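Local coordinates for phenylacetaldehyde dehydrogenase (Burkholderia cenocepacia, PDB 4O5H), which probably oxidises phenylacetaldehyde to phenylacetate using NAD+, as a member of the aldehyde dehydrogenase family, at residues Lys90-Asp93 with Arg94-Leu97; His271-Asp275 with Asn276-Met280; Thr465-Asn469 with Cys470-Leu474; Gly489-Gly493 with Arg494-Asp498. All coordinates share one frame; numbering follows the deposited sequence. Where two conformers were deposited one is given.

Contact 1 (Lys90-Asp93 with Arg94-Leu97); sequences KTTD and RERL
Glu95 and Arg96 both hold CG anti to the backbone N (chi1 177° and -179°), and this sends their chains out past Thr92 on the first turn of helix 91-107, where Lys90 is the N-cap. The extended Glu95 chain brings OE1 to 4.1 Å from Thr92 CG2, the two side chains passing at a slant. Water 1 ties the same pair together by polar means, giving one hydrogen to Thr92 O at 2.8 Å and the other to Glu95 OE1 at 2.7 Å. Thr92 O also accepts the helical bond from Arg96 N at 3.0 Å, and water 2, which receives Arg96 NE at 2.8 Å, reaches it only weakly. The charged ends of Asp93 and Arg96 do not touch; water 3 lies between them, donating to Asp93 OD1 at 3.0 Å and taking a weak bond from Arg96 NE.

The second carboxylate oxygen of Asp93 turns back to the helix start. Such a negative group beside the amino end of a helix would be expected to interact well with the helix dipole. On another flank Arg94, in one of its two deposited conformers, bends at chi3 and carries its guanidinium across Thr91, whose CA lies over one face, off-centre. Its NH2 bonds to Ala200 O, while Glu95 OE2 bonds to Thr147 OG1. At the helix start Lys90 N, the backbone amide of the N-cap residue, donates to Asp93 OD2 at 2.9 Å (N-H...O angle 158°), from above the carboxylate plane.

Contact 2 (His271-Asp275 with Asn276-Met280); sequences HAALD and NMTRM
Ala273 O is gripped by two backbone donors, Thr278 N at 2.9 Å and Asn276 N at 3.0 Å, which reach it from opposite faces of the carbonyl plane. The first of these is the long bond of a Schellman motif that ends helix 263-275. Its inner bond runs from Met277 N to Leu274 O at 2.9 Å and is fairly straight at hydrogen (161°), although the donor stands well above the carbonyl plane. Met277 is the C-prime residue and takes the positive phi (51°) that reverses the chain.

The hydrophobic contact usual across such a cap is made by Ala273 CB and Thr278 CB, 3.9 Å apart. Two methionines close over Leu274. Met277, folded at chi2 and chi3, lies alongside it and points the same way, with CE 4.1 Å from Leu274 CD2. Met280 arrives at a slant from the following strand, its CE 3.8 Å from Leu274 CG and also near Ala273 CB. Burial has a price here, since Thr278 O finds no polar partner in the model.

The turn joins the helix to strand 279-283 within a beta-alpha-beta unit that starts with strand 256-260, and Ile257 of that strand packs on Ala273 and Met280. Asn276 ND2 bonds to Arg250 O, whereas Asp275 OD1 faces the second subunit, bonding to His271 NE2 there. Past the turn, Arg279, salt-bridged through NH2 to Glu502, points the edge of its guanidinium at Met277 O, which NH1 meets in plane in a weak bond of 3.0 Å.

Contact 3 (Thr465-Asn469 with Cys470-Leu474); sequences TVWVN and CHSLL
The indole of Trp467 is sandwiched between backbone and methyl group: Ser472 N lies 3.2 Å above one face, over its centre, and Thr465 CG2 sits 3.5 Å from the opposite face. On the Ser472 side His471 CA adds a CH-pi contact, 4.1 Å from the centroid of the five-membered ring. At the ring's edge NE1 donates to Leu473 O at 3.0 Å, near the indole plane and onto a lone pair in the carbonyl plane, which fixes the rotation of the ring. Cys470 SG, set between its backbone N and carbonyl carbon (chi1 55°), approaches obliquely, 3.7 Å from Trp467 CD1, in a sulfur-aromatic contact.

The imidazole of His471 has Trp467 CE3 over one face, yet the planes meet at 36°, an oblique aromatic pair. Its nitrogens are engaged elsewhere, NE2 with Thr318 O and ND1 with Ser445 OG. Cys470 O is buried against Trp467 CB, 3.2 Å away, and has no polar partner in the model.

Ser472 OG also bonds to Thr318 OG1, so the turn lies against a loop that probably belongs to the family's active-site cysteine motif. Strand 465-468 edges its sheet within the chain and pairs in parallel with a strand of the second subunit, the intersubunit sheet extension characteristic of aldehyde dehydrogenases.

Contact 4 (Gly489-Gly493 with Arg494-Asp498); sequences GRELG and RAVID
Val496 points its side chain at the bend of segment 489-493 and spreads its two methyls over that backbone. CG1 occupies the slot between the backbone N and the carbonyl carbon (chi1 69°) and presses on Gly493 O and Leu492 N, each 3.4 Å away. CG2, on the other branch, turns to the earlier part of the loop and stops 3.5 Å from Arg490 O. The valine thus fills the inside of the turn, where it meets main-chain atoms more than side chains. Next to it Ala495 CB abuts Arg490 CB at 4.1 Å, the aliphatic start of an arginine whose polar end goes elsewhere.

One backbone bond joins loop to helix here, from Val496 N to Leu492 O at 3.3 Å, with the donor above the carbonyl plane. Leu492 and Gly493 both have positive phi (69° and 71°) where the chain swings into the helix. The side chains of Glu491 and Leu492 set out away from the helix, though Glu491 OE1 still comes within 4.2 Å of Val496 CG2.

Arg490 bends at chi2, and NH1, which also bonds to Gly482 O, donates to Gly489 O at 2.9 Å, in its own guanidinium plane but from above the carbonyl plane. That group bridges subunits: NH2 pairs with Glu502 and bonds to Ser503 O, both of the second subunit. Glu491 OE2 makes a salt bridge to Lys194. Segment 489-493 leads from strand 487-488 into helix 493-499, with Trp193 of helix 187-201 packed on Glu491 and Leu492, Pro197 of the same helix on Val496, and Met142 of helix 124-145 against Val496 and Ile497.

How the contacts relate
The four contacts mark changes of secondary structure at different depths. Contact 1, a helix start, is the surface member: helical backbone bonds are joined there by waters and charged side chains, and no other chain of the assembly touches it. Contacts 2 and 4 are buried, the former a helix end closed by apolar groups and the latter a helix entrance built on one valine against backbone; their nearest atoms are about 6 Å apart. Contact 3, partly buried, is the aromatic one, and its nearest atoms lie about 5 Å from contact 4. Contacts 2, 3 and 4 all reach the second subunit, and Glu502 receives Arg279 within the chain but Arg490 across the interface.

Contact 1 (Lys90-Asp93 with Arg94-Leu97)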
loop_
_atom_site.group_PDB
_atom_site.type_symbol
_atom_site.label_atom_id
_atom_site.label_comp_id
_atom_site.label_asym_id
_atom_site.label_seq_id
_atom_site.Cartn_x
_atom_site.Cartn_y
_atom_site.Cartn_z
ATOM N N LYS A 90 -7.804 25.450 8.897
ATOM C CA LYS A 90 -9.122 24.899 8.662
ATOM C C LYS A 90 -9.128 24.192 7.293
ATOM O O LYS A 90 -8.327 24.528 6.407
ATOM C CB LYS A 90 -10.155 26.021 8.664
ATOM C CG LYS A 90 -10.282 26.755 9.975
ATOM C CD LYS A 90 -11.198 27.966 9.838
ATOM C CE LYS A 90 -11.584 28.574 11.194
ATOM N NZ LYS A 90 -12.349 27.614 12.061
ATOM N N THR A 91 -9.993 23.205 7.124
ATOM C CA THR A 91 -10.222 22.612 5.830
ATOM C C THR A 91 -10.448 23.690 4.750
ATOM O O THR A 91 -9.933 23.585 3.646
ATOM C CB THR A 91 -11.431 21.644 5.828
ATOM O OG1 THR A 91 -12.586 22.331 6.297
ATOM C CG2 THR A 91 -11.147 20.399 6.656
ATOM N N THR A 92 -11.220 24.709 5.098
ATOM C CA THR A 92 -11.484 25.817 4.196
ATOM C C THR A 92 -10.256 26.667 3.877
ATOM O O THR A 92 -10.201 27.281 2.812
ATOM C CB THR A 92 -12.620 26.696 4.736
ATOM O OG1 THR A 92 -12.424 26.982 6.130
ATOM C CG2 THR A 92 -13.943 25.965 4.622
ATOM N N ASP A 93 -9.283 26.721 4.774
ATOM C CA ASP A 93 -8.016 27.413 4.482
ATOM C C ASP A 93 -7.233 26.644 3.410
ATOM O O ASP A 93 -6.710 27.223 2.467
ATOM C CB ASP A 93 -7.135 27.573 5.746
ATOM C CG ASP A 93 -7.753 28.439 6.824
ATOM O OD1 ASP A 93 -8.513 29.390 6.520
ATOM O OD2 ASP A 93 -7.508 28.153 8.005
ATOM N N ARG A 94 -7.139 25.328 3.565
ATOM C CA ARG A 94 -6.414 24.522 2.608
ATOM C C ARG A 94 -7.082 24.624 1.219
ATOM O O ARG A 94 -6.419 24.773 0.203
ATOM C CB ARG A 94 -6.341 23.048 3.063
ATOM C CG ARG A 94 -5.777 22.849 4.474
ATOM C CD ARG A 94 -5.255 21.437 4.751
ATOM N NE ARG A 94 -6.222 20.375 4.492
ATOM C CZ ARG A 94 -7.066 19.858 5.402
ATOM N NH1 ARG A 94 -7.059 20.324 6.661
ATOM N NH2 ARG A 94 -7.934 18.870 5.053
ATOM N N GLU A 95 -8.403 24.574 1.211
ATOM C CA GLU A 95 -9.195 24.693 -0.006
ATOM C C GLU A 95 -8.878 26.014 -0.701
ATOM O O GLU A 95 -8.557 26.030 -1.901
ATOM C CB GLU A 95 -10.686 24.598 0.371
ATOM C CG GLU A 95 -11.674 24.770 -0.764
ATOM C CD GLU A 95 -13.098 24.725 -0.208
ATOM O OE1 GLU A 95 -13.494 25.666 0.512
ATOM O OE2 GLU A 95 -13.802 23.713 -0.500
ATOM N N ARG A 96 -8.927 27.101 0.065
ATOM C CA ARG A 96 -8.753 28.440 -0.488
ATOM C C ARG A 96 -7.382 28.574 -1.137
ATOM O O ARG A 96 -7.254 29.048 -2.282
ATOM C CB ARG A 96 -8.928 29.503 0.586
ATOM C CG ARG A 96 -8.777 30.925 0.033
ATOM C CD ARG A 96 -8.953 32.003 1.041
ATOM N NE ARG A 96 -10.286 32.011 1.661
ATOM C CZ ARG A 96 -11.399 32.634 1.218
ATOM N NH1 ARG A 96 -11.462 33.245 0.049
ATOM N NH2 ARG A 96 -12.494 32.584 1.962
ATOM N N LEU A 97 -6.360 28.147 -0.411
ATOM C CA LEU A 97 -4.978 28.298 -0.887
ATOM C C LEU A 97 -4.739 27.476 -2.178
ATOM O O LEU A 97 -4.070 27.929 -3.095
ATOM C CB LEU A 97 -3.969 27.902 0.180
ATOM C CG LEU A 97 -3.950 28.805 1.425
ATOM C CD1 LEU A 97 -3.104 28.161 2.503
ATOM C CD2 LEU A 97 -3.393 30.161 1.094
HETATM O O HOH W 1 -12.413 28.031 1.318
HETATM O O HOH W 2 -11.480 30.354 3.647
HETATM O O HOH W 3 -8.337 31.064 4.005
#

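Contact 2 (His271-Asp275 with Asn276-Met280)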
loop_
_atom_site.group_PDB
_atom_site.type_symbol
_atom_site.label_atom_id
_atom_site.label_comp_id
_atom_site.label_asym_id
_atom_site.label_seq_id
_atom_site.Cartn_x
_atom_site.Cartn_y
_atom_site.Cartn_z
ATOM N N HIS A 271 12.293 -0.919 -0.671
ATOM C CA HIS A 271 13.066 -1.603 0.356
ATOM C C HIS A 271 13.594 -0.596 1.406
ATOM O O HIS A 271 13.549 -0.855 2.600
ATOM C CB HIS A 271 14.270 -2.384 -0.228
ATOM C CG HIS A 271 13.909 -3.611 -1.002
ATOM N ND1 HIS A 271 13.320 -4.721 -0.427
ATOM C CD2 HIS A 271 14.071 -3.916 -2.311
ATOM C CE1 HIS A 271 13.095 -5.632 -1.350
ATOM N NE2 HIS A 271 13.562 -5.178 -2.501
ATOM N N ALA A 272 14.000 0.588 0.963
ATOM C CA ALA A 272 14.407 1.637 1.895
ATOM C C ALA A 272 13.214 2.055 2.765
ATOM O O ALA A 272 13.348 2.221 3.988
ATOM C CB ALA A 272 14.973 2.839 1.143
ATOM N N ALA A 273 12.067 2.251 2.142
ATOM C CA ALA A 273 10.867 2.637 2.870
ATOM C C ALA A 273 10.481 1.598 3.927
ATOM O O ALA A 273 10.186 1.941 5.085
ATOM C CB ALA A 273 9.712 2.822 1.904
ATOM N N LEU A 274 10.478 0.339 3.516
ATOM C CA LEU A 274 10.056 -0.722 4.395
ATOM C C LEU A 274 10.875 -0.782 5.671
ATOM O O LEU A 274 10.346 -1.109 6.725
ATOM C CB LEU A 274 10.188 -2.064 3.729
ATOM C CG LEU A 274 8.928 -2.761 3.327
ATOM C CD1 LEU A 274 9.338 -4.146 2.852
ATOM C CD2 LEU A 274 7.942 -2.904 4.519
ATOM N N ASP A 275 12.162 -0.517 5.567
ATOM C CA ASP A 275 12.999 -0.603 6.743
ATOM C C ASP A 275 12.615 0.382 7.816
ATOM O O ASP A 275 12.912 0.135 8.961
ATOM C CB ASP A 275 14.458 -0.503 6.356
ATOM C CG ASP A 275 14.968 -1.829 5.746
ATOM O OD1 ASP A 275 14.463 -2.935 6.137
ATOM O OD2 ASP A 275 15.866 -1.746 4.912
ATOM N N ASN A 276 11.918 1.458 7.440
ATOM C CA ASN A 276 11.344 2.405 8.389
ATOM C C ASN A 276 9.835 2.279 8.557
ATOM O O ASN A 276 9.204 3.125 9.198
ATOM C CB ASN A 276 11.640 3.836 7.910
ATOM C CG ASN A 276 13.124 4.116 7.826
ATOM O OD1 ASN A 276 13.842 3.742 8.715
ATOM N ND2 ASN A 276 13.573 4.773 6.785
ATOM N N MET A 277 9.244 1.241 7.971
ATOM C CA MET A 277 7.780 1.099 7.911
ATOM C C MET A 277 7.102 2.361 7.368
ATOM O O MET A 277 5.997 2.725 7.785
ATOM C CB MET A 277 7.220 0.666 9.258
ATOM C CG MET A 277 5.950 -0.181 9.187
ATOM S SD MET A 277 5.960 -1.560 8.013
ATOM C CE MET A 277 7.335 -2.472 8.544
ATOM N N THR A 278 7.756 2.982 6.394
ATOM C CA THR A 278 7.191 4.099 5.641
ATOM C C THR A 278 6.152 3.581 4.622
ATOM O O THR A 278 6.402 2.609 3.927
ATOM C CB THR A 278 8.340 4.802 4.908
ATOM O OG1 THR A 278 9.311 5.217 5.852
ATOM C CG2 THR A 278 7.850 6.020 4.120
ATOM N N ARG A 279 4.991 4.217 4.539
ATOM C CA ARG A 279 3.971 3.797 3.633
ATOM C C ARG A 279 4.458 4.110 2.244
ATOM O O ARG A 279 5.246 5.025 2.058
ATOM C CB ARG A 279 2.654 4.556 3.860
ATOM C CG ARG A 279 1.919 4.160 5.136
ATOM C CD ARG A 279 2.429 4.771 6.418
ATOM N NE ARG A 279 1.536 4.270 7.480
ATOM C CZ ARG A 279 1.853 3.382 8.425
ATOM N NH1 ARG A 279 3.101 2.885 8.565
ATOM N NH2 ARG A 279 0.865 2.953 9.235
ATOM N N MET A 280 3.981 3.381 1.254
ATOM C CA MET A 280 4.486 3.604 -0.083
ATOM C C MET A 280 3.445 3.476 -1.164
ATOM O O MET A 280 2.515 2.697 -1.073
ATOM C CB MET A 280 5.718 2.707 -0.331
ATOM C CG MET A 280 5.441 1.254 -0.469
ATOM S SD MET A 280 6.932 0.215 -0.183
ATOM C CE MET A 280 6.681 -0.244 1.488
#

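Contact 3 (Thr465-Asn469 with Cys470-Leu474)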
loop_
_atom_site.group_PDB
_atom_site.type_symbol
_atom_site.label_atom_id
_atom_site.label_comp_id
_atom_site.label_asym_id
_atom_site.label_seq_id
_atom_site.Cartn_x
_atom_site.Cartn_y
_atom_site.Cartn_z
ATOM N N THR A 465 -5.668 0.392 -15.750
ATOM C CA THR A 465 -6.596 1.178 -16.563
ATOM C C THR A 465 -6.772 0.478 -17.922
ATOM O O THR A 465 -5.786 0.064 -18.545
ATOM C CB THR A 465 -6.109 2.617 -16.833
ATOM O OG1 THR A 465 -5.937 3.323 -15.572
ATOM C CG2 THR A 465 -7.103 3.380 -17.710
ATOM N N VAL A 466 -8.018 0.247 -18.327
ATOM C CA VAL A 466 -8.325 -0.244 -19.640
ATOM C C VAL A 466 -9.154 0.824 -20.396
ATOM O O VAL A 466 -10.275 1.173 -19.976
ATOM C CB VAL A 466 -9.141 -1.530 -19.581
ATOM C CG1 VAL A 466 -9.437 -2.038 -20.971
ATOM C CG2 VAL A 466 -8.384 -2.609 -18.775
ATOM N N TRP A 467 -8.578 1.363 -21.459
ATOM C CA TRP A 467 -9.238 2.352 -22.292
ATOM C C TRP A 467 -9.944 1.640 -23.429
ATOM O O TRP A 467 -9.503 0.595 -23.886
ATOM C CB TRP A 467 -8.200 3.339 -22.879
ATOM C CG TRP A 467 -7.571 4.288 -21.913
ATOM C CD1 TRP A 467 -8.136 5.414 -21.372
ATOM C CD2 TRP A 467 -6.270 4.176 -21.329
ATOM N NE1 TRP A 467 -7.236 6.025 -20.521
ATOM C CE2 TRP A 467 -6.087 5.283 -20.480
ATOM C CE3 TRP A 467 -5.232 3.263 -21.463
ATOM C CZ2 TRP A 467 -4.910 5.499 -19.788
ATOM C CZ3 TRP A 467 -4.075 3.470 -20.742
ATOM C CH2 TRP A 467 -3.926 4.567 -19.915
ATOM N N VAL A 468 -11.025 2.220 -23.901
ATOM C CA VAL A 468 -11.690 1.740 -25.127
ATOM C C VAL A 468 -11.774 2.898 -26.128
ATOM O O VAL A 468 -12.316 3.971 -25.822
ATOM C CB VAL A 468 -13.072 1.184 -24.844
ATOM C CG1 VAL A 468 -13.734 0.665 -26.115
ATOM C CG2 VAL A 468 -12.981 0.101 -23.801
ATOM N N ASN A 469 -11.222 2.693 -27.322
ATOM C CA ASN A 469 -11.157 3.720 -28.384
ATOM C C ASN A 469 -10.450 4.994 -27.970
ATOM O O ASN A 469 -10.732 6.090 -28.440
ATOM C CB ASN A 469 -12.555 4.014 -28.910
ATOM C CG ASN A 469 -13.235 2.763 -29.461
ATOM O OD1 ASN A 469 -12.581 1.893 -30.009
ATOM N ND2 ASN A 469 -14.520 2.656 -29.265
ATOM N N CYS A 470 -9.488 4.830 -27.083
ATOM C CA CYS A 470 -8.573 5.903 -26.688
ATOM C C CYS A 470 -7.391 5.239 -25.971
ATOM O O CYS A 470 -7.364 4.000 -25.846
ATOM C CB CYS A 470 -9.302 6.928 -25.813
ATOM S SG CYS A 470 -10.114 6.279 -24.343
ATOM N N HIS A 471 -6.398 6.023 -25.535
ATOM C CA HIS A 471 -5.259 5.487 -24.819
ATOM C C HIS A 471 -4.512 6.621 -24.135
ATOM O O HIS A 471 -4.431 7.728 -24.685
ATOM C CB HIS A 471 -4.302 4.749 -25.759
ATOM C CG HIS A 471 -3.400 3.765 -25.063
ATOM N ND1 HIS A 471 -3.596 2.404 -25.136
ATOM C CD2 HIS A 471 -2.279 3.947 -24.327
ATOM C CE1 HIS A 471 -2.669 1.794 -24.412
ATOM N NE2 HIS A 471 -1.851 2.714 -23.918
ATOM N N SER A 472 -4.000 6.338 -22.932
ATOM C CA SER A 472 -3.317 7.328 -22.090
ATOM C C SER A 472 -4.112 8.626 -21.984
ATOM O O SER A 472 -3.536 9.710 -22.043
ATOM C CB SER A 472 -1.907 7.635 -22.599
ATOM O OG SER A 472 -1.107 6.481 -22.669
ATOM N N LEU A 473 -5.417 8.521 -21.793
ATOM C CA LEU A 473 -6.278 9.638 -21.583
ATOM C C LEU A 473 -6.556 9.773 -20.056
ATOM O O LEU A 473 -6.867 8.776 -19.405
ATOM C CB LEU A 473 -7.534 9.350 -22.403
ATOM C CG LEU A 473 -8.331 10.543 -22.851
ATOM C CD1 LEU A 473 -7.428 11.337 -23.773
ATOM C CD2 LEU A 473 -9.612 10.100 -23.539
ATOM N N LEU A 474 -6.377 10.986 -19.504
ATOM C CA LEU A 474 -6.409 11.257 -18.068
ATOM C C LEU A 474 -7.617 12.110 -17.689
ATOM O O LEU A 474 -8.006 12.994 -18.442
ATOM C CB LEU A 474 -5.180 12.126 -17.660
#

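Contact 4 (Gly489-Gly493 with Arg494-Asp498)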
loop_
_atom_site.group_PDB
_atom_site.type_symbol
_atom_site.label_atom_id
_atom_site.label_comp_id
_atom_site.label_asym_id
_atom_site.label_seq_id
_atom_site.Cartn_x
_atom_site.Cartn_y
_atom_site.Cartn_z
ATOM N N GLY A 489 -0.976 1.106 -5.488
ATOM C CA GLY A 489 -1.414 2.456 -5.147
ATOM C C GLY A 489 -2.001 3.129 -6.365
ATOM O O GLY A 489 -1.778 2.693 -7.483
ATOM N N ARG A 490 -2.741 4.203 -6.128
ATOM C CA ARG A 490 -3.438 4.947 -7.171
ATOM C C ARG A 490 -3.192 6.446 -7.069
ATOM O O ARG A 490 -3.038 7.010 -5.949
ATOM C CB ARG A 490 -4.913 4.658 -7.121
ATOM C CG ARG A 490 -5.295 3.221 -7.439
ATOM C CD ARG A 490 -4.950 2.821 -8.881
ATOM N NE ARG A 490 -5.296 1.446 -9.241
ATOM C CZ ARG A 490 -4.464 0.391 -9.205
ATOM N NH1 ARG A 490 -3.196 0.501 -8.819
ATOM N NH2 ARG A 490 -4.902 -0.802 -9.561
ATOM N N GLU A 491 -3.048 7.076 -8.240
ATOM C CA GLU A 491 -3.026 8.519 -8.360
ATOM C C GLU A 491 -4.412 8.969 -8.737
ATOM O O GLU A 491 -5.135 8.221 -9.356
ATOM C CB GLU A 491 -2.097 8.952 -9.490
ATOM C CG GLU A 491 -0.619 8.546 -9.370
ATOM C CD GLU A 491 0.217 9.496 -8.546
ATOM O OE1 GLU A 491 -0.331 10.119 -7.597
ATOM O OE2 GLU A 491 1.441 9.585 -8.834
ATOM N N LEU A 492 -4.751 10.219 -8.404
ATOM C CA LEU A 492 -5.989 10.894 -8.841
ATOM C C LEU A 492 -7.261 10.331 -8.231
ATOM O O LEU A 492 -7.279 9.285 -7.601
ATOM C CB LEU A 492 -6.074 10.936 -10.366
ATOM C CG LEU A 492 -4.868 11.565 -11.077
ATOM C CD1 LEU A 492 -5.051 11.496 -12.589
ATOM C CD2 LEU A 492 -4.734 13.018 -10.668
ATOM N N GLY A 493 -8.345 11.075 -8.415
ATOM C CA GLY A 493 -9.654 10.663 -7.932
ATOM C C GLY A 493 -9.817 10.715 -6.439
ATOM O O GLY A 493 -8.943 11.178 -5.690
ATOM N N ARG A 494 -10.952 10.211 -5.994
ATOM C CA ARG A 494 -11.179 9.981 -4.580
ATOM C C ARG A 494 -10.141 9.025 -4.005
ATOM O O ARG A 494 -9.736 9.161 -2.841
ATOM C CB ARG A 494 -12.579 9.393 -4.374
ATOM C CG ARG A 494 -12.982 9.276 -2.934
ATOM C CD ARG A 494 -14.493 9.304 -2.850
ATOM N NE ARG A 494 -15.058 8.236 -3.657
ATOM C CZ ARG A 494 -15.196 6.986 -3.227
ATOM N NH1 ARG A 494 -14.802 6.647 -1.996
ATOM N NH2 ARG A 494 -15.751 6.059 -4.016
ATOM N N ALA A 495 -9.703 8.066 -4.801
ATOM C CA ALA A 495 -8.749 7.049 -4.310
ATOM C C ALA A 495 -7.483 7.667 -3.738
ATOM O O ALA A 495 -7.006 7.262 -2.672
ATOM C CB ALA A 495 -8.420 6.052 -5.401
ATOM N N VAL A 496 -6.904 8.637 -4.428
ATOM C CA VAL A 496 -5.574 9.132 -3.983
ATOM C C VAL A 496 -5.727 9.856 -2.669
ATOM O O VAL A 496 -4.884 9.755 -1.781
ATOM C CB VAL A 496 -4.852 10.000 -5.055
ATOM C CG1 VAL A 496 -5.554 11.341 -5.255
ATOM C CG2 VAL A 496 -3.408 10.214 -4.689
ATOM N N ILE A 497 -6.843 10.550 -2.508
ATOM C CA ILE A 497 -7.122 11.239 -1.265
ATOM C C ILE A 497 -7.077 10.276 -0.093
ATOM O O ILE A 497 -6.390 10.500 0.935
ATOM C CB ILE A 497 -8.488 11.987 -1.346
ATOM C CG1 ILE A 497 -8.376 13.167 -2.325
ATOM C CG2 ILE A 497 -8.952 12.448 0.009
ATOM C CD1 ILE A 497 -7.536 14.360 -1.844
ATOM N N ASP A 498 -7.782 9.172 -0.216
ATOM C CA ASP A 498 -7.742 8.169 0.853
ATOM C C ASP A 498 -6.331 7.652 1.099
ATOM O O ASP A 498 -5.973 7.323 2.212
ATOM C CB ASP A 498 -8.707 6.995 0.568
ATOM C CG ASP A 498 -10.196 7.424 0.577
ATOM O OD1 ASP A 498 -10.583 8.402 1.273
ATOM O OD2 ASP A 498 -10.985 6.760 -0.153
#